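Local coordinates for AlyGC (Glaciecola chathamensis, PDB 5GKD), which catalyses the cleavage of alginate as a lyase of polysaccharide lyase family 6, a reaction in which its bound calcium ion probably takes part, at residues A[204-209]-A[226-231]; A[28-33]-A[59-64]; A[615-620]-A[646-651]; A[126-131]-A[162-167]; A[216-221]-A[243-248]. One frame throughout, in Å; residues are numbered along the deposited sequence.

Contact 1. Residues A[204-209]-A[226-231]; sequences NYFDRC and RNNVFF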
# COMPACT_ATOMS: atom_id res chain seq x y z
N ASN A 204 36.31 5.39 -14.18
CA ASN A 204 34.98 5.89 -13.91
C ASN A 204 34.99 6.76 -12.66
O ASN A 204 35.86 6.65 -11.80
CB ASN A 204 33.98 4.75 -13.73
CG ASN A 204 34.02 3.78 -14.87
OD1 ASN A 204 33.42 4.03 -15.92
ND2 ASN A 204 34.75 2.69 -14.70
N TYR A 205 34.00 7.63 -12.57
CA TYR A 205 33.82 8.54 -11.45
C TYR A 205 32.51 8.18 -10.78
O TYR A 205 31.44 8.25 -11.41
CB TYR A 205 33.83 9.99 -11.93
CG TYR A 205 34.10 10.99 -10.85
CD1 TYR A 205 33.08 11.43 -10.04
CD2 TYR A 205 35.39 11.48 -10.63
CE1 TYR A 205 33.31 12.34 -9.06
CE2 TYR A 205 35.63 12.40 -9.64
CZ TYR A 205 34.58 12.82 -8.85
OH TYR A 205 34.77 13.72 -7.83
N PHE A 206 32.59 7.75 -9.53
CA PHE A 206 31.43 7.43 -8.71
C PHE A 206 31.20 8.58 -7.73
O PHE A 206 31.95 8.75 -6.76
CB PHE A 206 31.63 6.11 -7.97
CG PHE A 206 31.81 4.92 -8.86
CD1 PHE A 206 33.03 4.65 -9.44
CD2 PHE A 206 30.75 4.04 -9.10
CE1 PHE A 206 33.20 3.52 -10.26
CE2 PHE A 206 30.93 2.92 -9.91
CZ PHE A 206 32.15 2.67 -10.49
N ASP A 207 30.17 9.36 -7.98
CA ASP A 207 29.87 10.61 -7.29
C ASP A 207 28.64 10.37 -6.41
O ASP A 207 27.52 10.29 -6.92
CB ASP A 207 29.63 11.72 -8.31
CG ASP A 207 29.34 13.08 -7.68
OD1 ASP A 207 29.77 13.35 -6.53
OD2 ASP A 207 28.69 13.89 -8.35
N ARG A 208 28.86 10.25 -5.09
CA ARG A 208 27.81 10.05 -4.11
C ARG A 208 26.90 8.88 -4.46
O ARG A 208 25.67 8.97 -4.40
CB ARG A 208 26.99 11.32 -3.93
CG ARG A 208 27.75 12.46 -3.30
CD ARG A 208 27.98 13.50 -4.34
NE ARG A 208 27.21 14.68 -4.13
CZ ARG A 208 26.94 15.58 -5.07
NH1 ARG A 208 27.37 15.42 -6.32
NH2 ARG A 208 26.23 16.64 -4.74
N CYS A 209 27.51 7.76 -4.85
CA CYS A 209 26.75 6.54 -5.08
C CYS A 209 26.46 5.94 -3.71
O CYS A 209 27.33 5.33 -3.09
CB CYS A 209 27.52 5.59 -6.00
SG CYS A 209 27.74 6.31 -7.66
N ARG A 226 40.11 -0.70 -11.67
CA ARG A 226 41.33 0.09 -11.64
C ARG A 226 41.03 1.53 -11.95
O ARG A 226 40.13 1.85 -12.74
CB ARG A 226 42.34 -0.41 -12.66
CG ARG A 226 41.72 -0.24 -14.05
CD ARG A 226 42.41 -0.93 -15.16
NE ARG A 226 43.83 -1.01 -14.94
CZ ARG A 226 44.66 -0.05 -15.26
NH1 ARG A 226 44.23 1.08 -15.81
NH2 ARG A 226 45.94 -0.20 -15.03
N ASN A 227 41.79 2.44 -11.33
CA ASN A 227 41.85 3.83 -11.74
C ASN A 227 40.50 4.53 -11.65
O ASN A 227 40.25 5.49 -12.38
CB ASN A 227 42.38 3.96 -13.17
CG ASN A 227 43.84 3.60 -13.27
OD1 ASN A 227 44.19 2.44 -13.27
ND2 ASN A 227 44.69 4.62 -13.35
N ASN A 228 39.63 4.10 -10.75
CA ASN A 228 38.35 4.74 -10.54
C ASN A 228 38.42 5.68 -9.34
O ASN A 228 39.23 5.50 -8.44
CB ASN A 228 37.26 3.70 -10.32
CG ASN A 228 37.20 2.69 -11.44
OD1 ASN A 228 36.64 2.96 -12.51
ND2 ASN A 228 37.80 1.53 -11.21
N VAL A 229 37.54 6.67 -9.33
CA VAL A 229 37.45 7.64 -8.25
C VAL A 229 36.09 7.50 -7.58
O VAL A 229 35.06 7.44 -8.27
CB VAL A 229 37.69 9.07 -8.74
CG1 VAL A 229 37.40 10.06 -7.63
CG2 VAL A 229 39.11 9.22 -9.22
N PHE A 230 36.09 7.42 -6.26
CA PHE A 230 34.87 7.32 -5.46
C PHE A 230 34.77 8.55 -4.57
O PHE A 230 35.49 8.67 -3.58
CB PHE A 230 34.90 6.04 -4.63
CG PHE A 230 35.05 4.80 -5.44
CD1 PHE A 230 36.30 4.36 -5.84
CD2 PHE A 230 33.93 4.05 -5.80
CE1 PHE A 230 36.44 3.20 -6.58
CE2 PHE A 230 34.07 2.91 -6.54
CZ PHE A 230 35.33 2.48 -6.93
N PHE A 231 33.85 9.45 -4.89
CA PHE A 231 33.76 10.74 -4.20
C PHE A 231 32.55 10.73 -3.29
O PHE A 231 31.41 10.68 -3.77
CB PHE A 231 33.67 11.89 -5.20
CG PHE A 231 33.57 13.25 -4.55
CD1 PHE A 231 32.34 13.80 -4.23
CD2 PHE A 231 34.72 13.98 -4.27
CE1 PHE A 231 32.26 15.05 -3.65
CE2 PHE A 231 34.64 15.23 -3.71
CZ PHE A 231 33.41 15.77 -3.39
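Strands 205-207 and 229-231 run parallel to within about 10°, their axes 4.8 Å apart, with Tyr205, Phe206 and Asp207 paired to Val229, Phe230 and Phe231. They belong to successive coils of the parallel beta-helix of the pectate-lyase-like clan, and the backbone bonds step to and fro between them: Val229 N to Asn204 O, Phe206 N to Val229 O, Phe231 N to Phe206 O and Arg208 N to Phe231 O. Phe206 and Phe230 both hold CG anti to the carbonyl carbon, and these matching torsions on paired residues send the two rings the same way. They lie alongside each other with planes only 11° apart, but slid so far that they barely overlap. Phe230 CE2 sits over one face of Phe206 toward the rim, 3.5 Å from Phe206 CD1. Phe171 and Phe252 continue this stack on the neighbouring coils. On the other side of the strands, Tyr205 CE2 packs at 3.6 Å on Val229 CG1, and Tyr205 OH comes within 3.4 Å of Phe231 CB. Arg208 NH1 makes a salt bridge with Asp207; Tyr170 also bonds that carboxylate, and Glu431 pairs with the arginine. Asn204 and Asn228 point the same way, their amides 7° from coplanar. Asn228 OD1 is gripped twice by one residue, by Asn204 N at 3.0 Å and by Asn204 ND2 at 2.9 Å.

Contact 2. Residues A[28-33]-A[59-64]; sequences NGTWRD and FLTGQS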
# COMPACT_ATOMS: atom_id res chain seq x y z
N ASN A 28 16.05 15.07 -33.83
CA ASN A 28 15.86 15.80 -32.59
C ASN A 28 14.38 15.86 -32.24
O ASN A 28 13.53 16.09 -33.10
CB ASN A 28 16.42 17.22 -32.72
CG ASN A 28 17.92 17.23 -32.83
OD1 ASN A 28 18.59 16.29 -32.40
ND2 ASN A 28 18.46 18.30 -33.38
N GLY A 29 14.09 15.63 -30.97
CA GLY A 29 12.73 15.66 -30.48
C GLY A 29 12.58 14.68 -29.33
O GLY A 29 13.55 14.09 -28.85
N THR A 30 11.33 14.52 -28.91
CA THR A 30 10.96 13.64 -27.81
C THR A 30 10.29 12.39 -28.38
O THR A 30 9.24 12.48 -29.02
CB THR A 30 10.04 14.38 -26.83
OG1 THR A 30 10.74 15.50 -26.27
CG2 THR A 30 9.57 13.46 -25.72
N TRP A 31 10.92 11.24 -28.17
CA TRP A 31 10.40 9.96 -28.62
C TRP A 31 9.80 9.26 -27.42
O TRP A 31 10.54 8.76 -26.56
CB TRP A 31 11.49 9.09 -29.24
CG TRP A 31 12.18 9.72 -30.39
CD1 TRP A 31 12.91 10.86 -30.38
CD2 TRP A 31 12.20 9.23 -31.73
NE1 TRP A 31 13.38 11.13 -31.62
CE2 TRP A 31 12.97 10.14 -32.47
CE3 TRP A 31 11.65 8.12 -32.37
CZ2 TRP A 31 13.21 9.96 -33.83
CZ3 TRP A 31 11.89 7.94 -33.72
CH2 TRP A 31 12.66 8.86 -34.44
N ARG A 32 8.47 9.22 -27.34
CA ARG A 32 7.79 8.68 -26.18
C ARG A 32 7.43 7.22 -26.42
O ARG A 32 7.05 6.83 -27.52
CB ARG A 32 6.55 9.50 -25.83
CG ARG A 32 5.86 9.06 -24.54
CD ARG A 32 5.43 10.20 -23.63
NE ARG A 32 4.90 9.67 -22.37
CZ ARG A 32 5.39 9.90 -21.14
NH1 ARG A 32 6.44 10.70 -20.94
NH2 ARG A 32 4.80 9.32 -20.10
N ASP A 33 7.57 6.40 -25.38
CA ASP A 33 7.20 4.98 -25.44
C ASP A 33 7.89 4.27 -26.60
O ASP A 33 7.26 3.51 -27.33
CB ASP A 33 5.68 4.82 -25.55
CG ASP A 33 4.92 5.48 -24.40
OD1 ASP A 33 5.47 5.64 -23.29
OD2 ASP A 33 3.75 5.84 -24.61
N PHE A 59 15.44 12.83 -26.87
CA PHE A 59 14.98 12.28 -25.61
C PHE A 59 14.14 11.05 -25.87
O PHE A 59 13.29 11.07 -26.77
CB PHE A 59 14.16 13.32 -24.84
CG PHE A 59 14.89 14.60 -24.61
CD1 PHE A 59 15.82 14.69 -23.59
CD2 PHE A 59 14.65 15.70 -25.40
CE1 PHE A 59 16.50 15.86 -23.36
CE2 PHE A 59 15.34 16.88 -25.18
CZ PHE A 59 16.26 16.96 -24.16
N LEU A 60 14.38 10.01 -25.11
CA LEU A 60 13.55 8.82 -25.11
C LEU A 60 12.83 8.78 -23.77
O LEU A 60 13.47 8.61 -22.73
CB LEU A 60 14.37 7.56 -25.36
CG LEU A 60 14.53 7.22 -26.84
CD1 LEU A 60 15.41 8.23 -27.50
CD2 LEU A 60 15.05 5.83 -27.07
N THR A 61 11.51 8.92 -23.81
CA THR A 61 10.72 9.17 -22.61
C THR A 61 9.60 8.13 -22.49
O THR A 61 9.40 7.28 -23.36
CB THR A 61 10.11 10.58 -22.62
OG1 THR A 61 9.12 10.69 -23.66
CG2 THR A 61 11.20 11.63 -22.83
N GLY A 62 8.88 8.21 -21.38
CA GLY A 62 7.83 7.23 -21.14
C GLY A 62 8.42 5.85 -21.01
O GLY A 62 9.52 5.66 -20.47
N GLN A 63 7.71 4.86 -21.55
CA GLN A 63 8.14 3.46 -21.45
C GLN A 63 9.00 3.12 -22.66
O GLN A 63 8.63 2.33 -23.53
CB GLN A 63 6.94 2.53 -21.31
CG GLN A 63 6.44 2.45 -19.87
CD GLN A 63 6.06 3.82 -19.33
OE1 GLN A 63 5.00 4.36 -19.68
NE2 GLN A 63 6.94 4.42 -18.54
N SER A 64 10.17 3.75 -22.70
CA SER A 64 11.20 3.55 -23.70
C SER A 64 12.31 2.68 -23.13
O SER A 64 12.50 2.62 -21.92
CB SER A 64 11.80 4.88 -24.16
OG SER A 64 10.88 5.66 -24.87
O HOH W 1 4.37 6.64 -21.11
O HOH W 2 7.68 12.87 -22.50
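The guanidinium of Arg32 lies flat over Gly62, with Gly62 CA 3.6 Å above the middle of its plane. Two torsions put it there: CG is anti to the backbone N (chi1 -174°), and the chain then bends at chi2, crossing the side chain of Thr61 at about a right angle. Thr30 meets the same threonine crosswise, its CG2 3.5 Å from Thr61 OG1. One water joins Arg32 NH1 to that hydroxyl; another is shared by Asp33 OD1 and Gln63 OE1. This is the face of parallel strands 29-32 and 59-62 that carries Thr30, Arg32 and Thr61, in neighbouring coils near the N-terminal end of the beta-helix. Past the strands, Asp33 folds back and its OD1 takes the N-H of Gln63 at 2.9 Å on the anti lone pair. A beta carbon on Gly62 would collide with that oxygen. Thr61 O accepts from Asp33 N and, at 2.7 Å, from Ser64 OG, which approach opposite faces of its plane. An alanine in place of Ser64 would probably cost Thr61 O its second donor and leave Phe34 N without the hydroxyl it bonds. Side-chain and water bonds thus supplement the backbone pairing along this face and just past its end.

Contact 3. Residues A[615-620]-A[646-651]; sequences SDLQGA and NEVGKG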
# COMPACT_ATOMS: atom_id res chain seq x y z
N SER A 615 3.59 14.24 26.19
CA SER A 615 2.77 13.95 27.36
C SER A 615 1.39 13.45 26.95
O SER A 615 0.74 14.03 26.08
CB SER A 615 2.63 15.21 28.22
OG SER A 615 1.99 14.90 29.44
N ASP A 616 0.94 12.38 27.61
CA ASP A 616 -0.38 11.78 27.39
C ASP A 616 -0.53 11.27 25.96
O ASP A 616 -1.42 11.66 25.20
CB ASP A 616 -1.49 12.78 27.76
CG ASP A 616 -2.87 12.14 27.76
OD1 ASP A 616 -2.95 10.90 27.93
OD2 ASP A 616 -3.87 12.88 27.59
N LEU A 617 0.39 10.37 25.59
CA LEU A 617 0.41 9.71 24.29
C LEU A 617 0.06 8.25 24.53
O LEU A 617 0.81 7.53 25.19
CB LEU A 617 1.79 9.84 23.64
CG LEU A 617 2.21 8.94 22.47
CD1 LEU A 617 1.49 9.35 21.21
CD2 LEU A 617 3.73 9.00 22.23
N GLN A 618 -1.07 7.80 23.99
CA GLN A 618 -1.46 6.42 24.26
C GLN A 618 -0.54 5.42 23.57
O GLN A 618 -0.30 4.33 24.10
CB GLN A 618 -2.92 6.18 23.85
CG GLN A 618 -3.93 7.08 24.53
CD GLN A 618 -3.74 7.11 26.02
OE1 GLN A 618 -3.94 6.10 26.70
NE2 GLN A 618 -3.31 8.26 26.54
N GLY A 619 -0.02 5.77 22.40
CA GLY A 619 0.80 4.86 21.62
C GLY A 619 2.27 5.06 21.89
O GLY A 619 2.67 5.66 22.89
N ALA A 620 3.09 4.56 20.98
CA ALA A 620 4.53 4.68 21.15
C ALA A 620 5.04 5.99 20.57
O ALA A 620 4.51 6.51 19.60
CB ALA A 620 5.26 3.51 20.51
N ASN A 646 6.04 11.92 29.39
CA ASN A 646 5.09 11.67 30.48
C ASN A 646 3.89 10.88 29.99
O ASN A 646 3.28 11.23 28.97
CB ASN A 646 4.58 12.97 31.12
CG ASN A 646 5.69 13.91 31.54
OD1 ASN A 646 6.34 13.70 32.57
ND2 ASN A 646 5.88 14.98 30.77
N GLU A 647 3.53 9.84 30.74
CA GLU A 647 2.33 9.04 30.48
C GLU A 647 2.27 8.60 29.01
O GLU A 647 1.35 8.94 28.26
CB GLU A 647 1.07 9.82 30.87
CG GLU A 647 1.01 10.29 32.31
CD GLU A 647 0.54 9.21 33.28
OE1 GLU A 647 0.16 8.10 32.83
OE2 GLU A 647 0.52 9.48 34.50
N VAL A 648 3.28 7.83 28.60
CA VAL A 648 3.47 7.47 27.21
C VAL A 648 3.39 5.95 27.06
O VAL A 648 3.98 5.21 27.86
CB VAL A 648 4.82 8.00 26.67
CG1 VAL A 648 5.10 7.43 25.30
CG2 VAL A 648 4.81 9.51 26.64
N GLY A 649 2.66 5.49 26.05
CA GLY A 649 2.73 4.11 25.61
C GLY A 649 1.79 3.13 26.26
O GLY A 649 1.84 1.95 25.93
N LYS A 650 0.91 3.58 27.15
CA LYS A 650 0.11 2.64 27.95
C LYS A 650 -1.29 2.41 27.40
O LYS A 650 -2.06 1.69 28.03
CB LYS A 650 0.04 3.13 29.40
CG LYS A 650 1.28 2.80 30.21
CD LYS A 650 1.72 3.95 31.09
CE LYS A 650 0.66 4.31 32.12
NZ LYS A 650 0.98 5.60 32.80
N GLY A 651 -1.63 2.99 26.26
CA GLY A 651 -2.96 2.78 25.72
C GLY A 651 -3.23 1.32 25.42
O GLY A 651 -2.34 0.56 25.04
O HOH W 3 0.14 6.17 27.97
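Leu617 CG and Val648 CG1 both stand anti to their backbone N (chi1 164° and 171°), which turns Leu617 CD2 and Val648 CG1 obliquely onto each other at 3.7 Å on the buried side. Both residues follow a corner, at Asp616 and Glu647, where positive phi swings the chain from one face to the next in neighbouring coils of the second, C-terminal parallel beta-helix. The corners stay bonded: Asp616 N reaches Asn646 O at 2.9 Å, and Leu617 N reaches Glu647 O at 3.2 Å. Further on, Gly649 N gives to Leu617 O and Gly651 N to Gln618 O. Gln618 CB packs 3.9 Å from Gly651 CA, where a beta carbon would not fit. A water donates to Leu617 O and accepts from Lys650 N at 2.8 Å. Within 646-651, Lys650 NZ makes a salt bridge with Glu647 OE1 (2.6 Å), from above the carboxylate plane. Backbone bonds thus hold the coils together here, while the lysine probably offsets the charge of Glu647, and Asp616, not in contact with it, bonds His584.

Contact 4. Residues A[126-131]-A[162-167]; sequences VMVYGR and NHHRID. With PO4 (phosphate ion), chain G.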
# COMPACT_ATOMS: atom_id res chain seq x y z
N VAL A 126 21.43 -0.71 -16.95
CA VAL A 126 22.31 -1.25 -17.99
C VAL A 126 22.65 -2.70 -17.66
O VAL A 126 23.12 -2.98 -16.56
CB VAL A 126 23.60 -0.41 -18.12
CG1 VAL A 126 24.44 -0.90 -19.27
CG2 VAL A 126 23.27 1.08 -18.26
N MET A 127 22.44 -3.60 -18.62
CA MET A 127 22.80 -5.01 -18.49
C MET A 127 23.65 -5.41 -19.68
O MET A 127 23.20 -5.29 -20.82
CB MET A 127 21.57 -5.91 -18.40
CG MET A 127 20.73 -5.65 -17.19
SD MET A 127 21.46 -6.15 -15.63
CE MET A 127 21.23 -7.86 -15.68
N VAL A 128 24.86 -5.91 -19.41
CA VAL A 128 25.80 -6.29 -20.47
C VAL A 128 25.78 -7.81 -20.62
O VAL A 128 25.88 -8.54 -19.63
CB VAL A 128 27.22 -5.79 -20.16
CG1 VAL A 128 28.07 -5.82 -21.43
CG2 VAL A 128 27.18 -4.39 -19.61
N TYR A 129 25.64 -8.28 -21.85
CA TYR A 129 25.78 -9.70 -22.19
C TYR A 129 26.83 -9.84 -23.29
O TYR A 129 27.39 -8.86 -23.76
CB TYR A 129 24.45 -10.32 -22.64
CG TYR A 129 23.30 -10.16 -21.67
CD1 TYR A 129 22.62 -8.95 -21.55
CD2 TYR A 129 22.90 -11.21 -20.88
CE1 TYR A 129 21.57 -8.82 -20.65
CE2 TYR A 129 21.86 -11.09 -19.99
CZ TYR A 129 21.20 -9.90 -19.88
OH TYR A 129 20.17 -9.79 -18.98
N GLY A 130 27.07 -11.08 -23.72
CA GLY A 130 27.96 -11.26 -24.85
C GLY A 130 29.42 -11.03 -24.47
O GLY A 130 29.83 -11.22 -23.33
N ARG A 131 30.21 -10.60 -25.46
CA ARG A 131 31.65 -10.46 -25.29
C ARG A 131 32.15 -9.23 -26.02
O ARG A 131 31.62 -8.83 -27.06
CB ARG A 131 32.41 -11.70 -25.81
CG ARG A 131 32.21 -12.95 -24.98
CD ARG A 131 33.09 -14.11 -25.47
NE ARG A 131 32.89 -15.29 -24.63
CZ ARG A 131 33.28 -16.52 -24.95
NH1 ARG A 131 33.90 -16.76 -26.10
NH2 ARG A 131 33.03 -17.52 -24.13
N ASN A 162 34.39 -12.24 -21.11
CA ASN A 162 33.87 -11.22 -22.02
C ASN A 162 34.89 -10.16 -22.38
O ASN A 162 34.83 -9.61 -23.47
CB ASN A 162 32.62 -10.56 -21.43
CG ASN A 162 32.79 -10.19 -19.94
OD1 ASN A 162 33.55 -9.27 -19.60
ND2 ASN A 162 32.09 -10.90 -19.06
N HIS A 163 35.81 -9.83 -21.47
CA HIS A 163 36.72 -8.69 -21.67
C HIS A 163 35.96 -7.39 -21.92
O HIS A 163 36.45 -6.50 -22.61
CB HIS A 163 37.72 -8.95 -22.80
CG HIS A 163 38.63 -10.10 -22.53
ND1 HIS A 163 39.75 -9.99 -21.75
CD2 HIS A 163 38.54 -11.41 -22.87
CE1 HIS A 163 40.34 -11.16 -21.65
NE2 HIS A 163 39.62 -12.04 -22.32
N HIS A 164 34.76 -7.27 -21.35
CA HIS A 164 34.00 -6.03 -21.46
C HIS A 164 34.81 -4.89 -20.86
O HIS A 164 35.57 -5.08 -19.92
CB HIS A 164 32.65 -6.14 -20.74
CG HIS A 164 31.67 -7.06 -21.40
ND1 HIS A 164 31.53 -7.16 -22.76
CD2 HIS A 164 30.76 -7.91 -20.86
CE1 HIS A 164 30.57 -8.03 -23.04
NE2 HIS A 164 30.10 -8.51 -21.91
N ARG A 165 34.64 -3.70 -21.43
CA ARG A 165 35.33 -2.51 -20.96
C ARG A 165 34.31 -1.46 -20.52
O ARG A 165 33.45 -1.05 -21.30
CB ARG A 165 36.25 -1.96 -22.05
CG ARG A 165 37.01 -0.73 -21.61
CD ARG A 165 37.95 -0.17 -22.67
NE ARG A 165 38.60 1.04 -22.16
CZ ARG A 165 39.17 1.97 -22.91
NH1 ARG A 165 39.19 1.86 -24.23
NH2 ARG A 165 39.71 3.02 -22.32
N ILE A 166 34.42 -1.02 -19.26
CA ILE A 166 33.51 -0.04 -18.67
C ILE A 166 34.35 1.13 -18.19
O ILE A 166 35.04 1.02 -17.16
CB ILE A 166 32.68 -0.66 -17.54
CG1 ILE A 166 31.91 -1.87 -18.06
CG2 ILE A 166 31.79 0.41 -16.88
CD1 ILE A 166 31.33 -2.78 -16.99
N ASP A 167 34.33 2.24 -18.92
CA ASP A 167 35.35 3.25 -18.69
C ASP A 167 34.79 4.65 -18.89
O ASP A 167 33.87 4.86 -19.68
CB ASP A 167 36.56 3.06 -19.61
CG ASP A 167 36.24 3.29 -21.07
OD1 ASP A 167 35.76 2.35 -21.72
OD2 ASP A 167 36.47 4.41 -21.58
P PO4 G . 17.92 -12.31 -17.18
O1 PO4 G . 19.33 -12.20 -17.71
O2 PO4 G . 16.94 -12.70 -18.26
O3 PO4 G . 17.55 -10.98 -16.57
O4 PO4 G . 17.87 -13.39 -16.12
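Asn162, whose CB rests 3.4 Å from Gly130 O, has its own OD1 gripped twice: by His164 N at 2.9 Å, in the carbonyl plane on a lone pair, and by the hydroxyl of Thr199. The first bond closes an Asx turn, and it needs CG between the backbone N and the carbonyl carbon (chi1 45°). The turn folds the chain so that Asn162 CB lies over one face of the His164 ring, toward its rim; on the opposite face Val128 CG1 makes a CH-pi contact, 3.5 Å from the ring centroid and 16° off the normal. Arg131 CA comes to 3.5 Å from His164 CE1, and His164 ND1 is bonded to Asn133 N, which helps fix the rotation of the ring. Gly130 O is 3.1 Å from His164 NE2. Arg131 leads away, CG 3.8 Å from Asn162 CA, to carbonyls of Glu157 and Gln160. In this beta-helix the contact joins the loop leaving strand 124-128 to the turn entering strand 165-167. An alanine in place of His164 would probably open a gap between Val128 and Asn162 and leave Asn133 N without its acceptor. Tyr129 points away from 162-167, its OH giving to O1 of a phosphate, probably from the crystallisation liquor, that Arg94 and Arg153 also bind. That site can hold an anion, whereas the contact between the segments is made largely by the His164 ring.

Contact 5. Residues A[216-221]-A[243-248]; sequences ISNKSG and NGNIVE. With PO4 (phosphate ion), chain H.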
# COMPACT_ATOMS: atom_id res chain seq x y z
N ILE A 216 30.38 -1.00 -5.80
CA ILE A 216 30.71 -2.05 -6.76
C ILE A 216 30.63 -3.38 -6.04
O ILE A 216 31.18 -3.54 -4.95
CB ILE A 216 32.12 -1.85 -7.35
CG1 ILE A 216 32.21 -0.52 -8.11
CG2 ILE A 216 32.47 -3.03 -8.22
CD1 ILE A 216 33.56 -0.24 -8.71
N SER A 217 29.97 -4.35 -6.65
CA SER A 217 29.82 -5.69 -6.10
C SER A 217 30.45 -6.64 -7.11
O SER A 217 29.83 -6.97 -8.12
CB SER A 217 28.34 -6.02 -5.86
OG SER A 217 28.15 -7.28 -5.22
N ASN A 218 31.70 -7.04 -6.88
CA ASN A 218 32.35 -7.97 -7.78
C ASN A 218 31.93 -9.39 -7.42
O ASN A 218 32.07 -9.81 -6.27
CB ASN A 218 33.87 -7.84 -7.74
CG ASN A 218 34.53 -8.56 -8.88
OD1 ASN A 218 34.51 -8.09 -10.02
ND2 ASN A 218 35.09 -9.73 -8.60
N LYS A 219 31.41 -10.13 -8.40
CA LYS A 219 30.83 -11.46 -8.19
C LYS A 219 31.22 -12.40 -9.31
O LYS A 219 30.39 -13.10 -9.89
CB LYS A 219 29.30 -11.39 -8.08
CG LYS A 219 28.75 -10.80 -6.77
CD LYS A 219 27.22 -10.91 -6.73
CE LYS A 219 26.63 -10.46 -5.40
NZ LYS A 219 25.15 -10.34 -5.45
N SER A 220 32.50 -12.39 -9.67
CA SER A 220 33.02 -13.27 -10.71
C SER A 220 34.53 -13.21 -10.63
O SER A 220 35.10 -12.50 -9.80
CB SER A 220 32.51 -12.87 -12.09
OG SER A 220 32.66 -11.48 -12.29
N GLY A 221 35.19 -13.95 -11.53
CA GLY A 221 36.62 -14.15 -11.46
C GLY A 221 37.42 -13.27 -12.40
O GLY A 221 36.99 -12.94 -13.50
N ASN A 243 37.05 -15.02 -7.42
CA ASN A 243 38.45 -15.07 -7.01
C ASN A 243 39.36 -14.47 -8.06
O ASN A 243 39.03 -14.40 -9.24
CB ASN A 243 38.88 -16.51 -6.75
CG ASN A 243 37.95 -17.23 -5.82
OD1 ASN A 243 37.74 -16.80 -4.69
ND2 ASN A 243 37.36 -18.32 -6.28
N GLY A 244 40.55 -14.06 -7.61
CA GLY A 244 41.60 -13.70 -8.54
C GLY A 244 41.45 -12.35 -9.19
O GLY A 244 41.88 -12.17 -10.33
N ASN A 245 40.88 -11.39 -8.48
CA ASN A 245 40.60 -10.06 -8.99
C ASN A 245 41.70 -9.08 -8.59
O ASN A 245 42.35 -9.24 -7.56
CB ASN A 245 39.25 -9.57 -8.48
CG ASN A 245 38.14 -10.53 -8.85
OD1 ASN A 245 37.68 -10.53 -9.99
ND2 ASN A 245 37.75 -11.38 -7.92
N ILE A 246 41.88 -8.05 -9.39
CA ILE A 246 42.86 -7.02 -9.10
C ILE A 246 42.12 -5.71 -8.91
O ILE A 246 41.39 -5.27 -9.80
CB ILE A 246 43.92 -6.90 -10.21
CG1 ILE A 246 44.56 -8.27 -10.44
CG2 ILE A 246 44.97 -5.88 -9.80
CD1 ILE A 246 45.80 -8.25 -11.33
N VAL A 247 42.31 -5.10 -7.74
CA VAL A 247 41.75 -3.81 -7.37
C VAL A 247 42.95 -2.88 -7.21
O VAL A 247 43.75 -3.04 -6.27
CB VAL A 247 40.94 -3.89 -6.07
CG1 VAL A 247 40.54 -2.52 -5.58
CG2 VAL A 247 39.75 -4.81 -6.21
N GLU A 248 43.09 -1.91 -8.11
CA GLU A 248 44.36 -1.21 -8.25
C GLU A 248 44.18 0.23 -8.73
O GLU A 248 43.27 0.52 -9.50
CB GLU A 248 45.25 -2.06 -9.16
CG GLU A 248 45.41 -1.67 -10.58
CD GLU A 248 46.35 -2.61 -11.30
OE1 GLU A 248 45.94 -3.23 -12.30
OE2 GLU A 248 47.50 -2.76 -10.84
P PO4 H . 25.00 -9.21 -1.93
O1 PO4 H . 26.25 -8.78 -2.65
O2 PO4 H . 24.01 -8.13 -2.14
O3 PO4 H . 25.30 -9.43 -0.43
O4 PO4 H . 24.47 -10.41 -2.69
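The backbones come nearest at Gly221 and Asn243, with CA atoms 4.9 Å apart, and a CA-H...O contact of 3.3 Å from Gly221 CA to Asn243 O joins them. From there the two segments run apart. Asn218 and Asn245 approach from opposite directions, their amide planes 77° apart, and converge on Ser220 O. Asn218, with CG anti to the backbone N (chi1 -167°), gives it a weak bond from ND2 at 3.0 Å; Asn245 ND2 adds another weak one at 3.4 Å. Asn223 bonds both side chains, its ND2 to Asn218 OD1 and its N to Asn245 OD1. This is a turn between faces of the beta-helix, where one coil's asparagine meets the loop of the coil before. Away from Asn245 lies the calcium site, probably part of the active-site region: Ser217 OG bonds Glu214, a calcium ligand, and the extended Lys219 gives from NZ to O4 of a phosphate at 2.8 Å, an ion probably from the crystallisation liquor and also bound by Arg240 NE.

From the N terminus, contact 2 closes the first loop, joining neighbouring coils near the start of the N-terminal beta-helix. Contact 4 follows in series, its centre about 25 Å from that of contact 2, and links the end of one face to the start of another. Contacts 1 and 5 come next and cross: segment 216-221 lies in the loop that contact 1 closes, and segment 226-231 in that of contact 5. They touch where Ile216 packs on Phe206 and Phe230. Contact 1 also meets contact 4, through Asn204 and Ile166. Contact 3, far along the chain, stands alone in the second beta-helix, about 48 Å from contact 1 between centres.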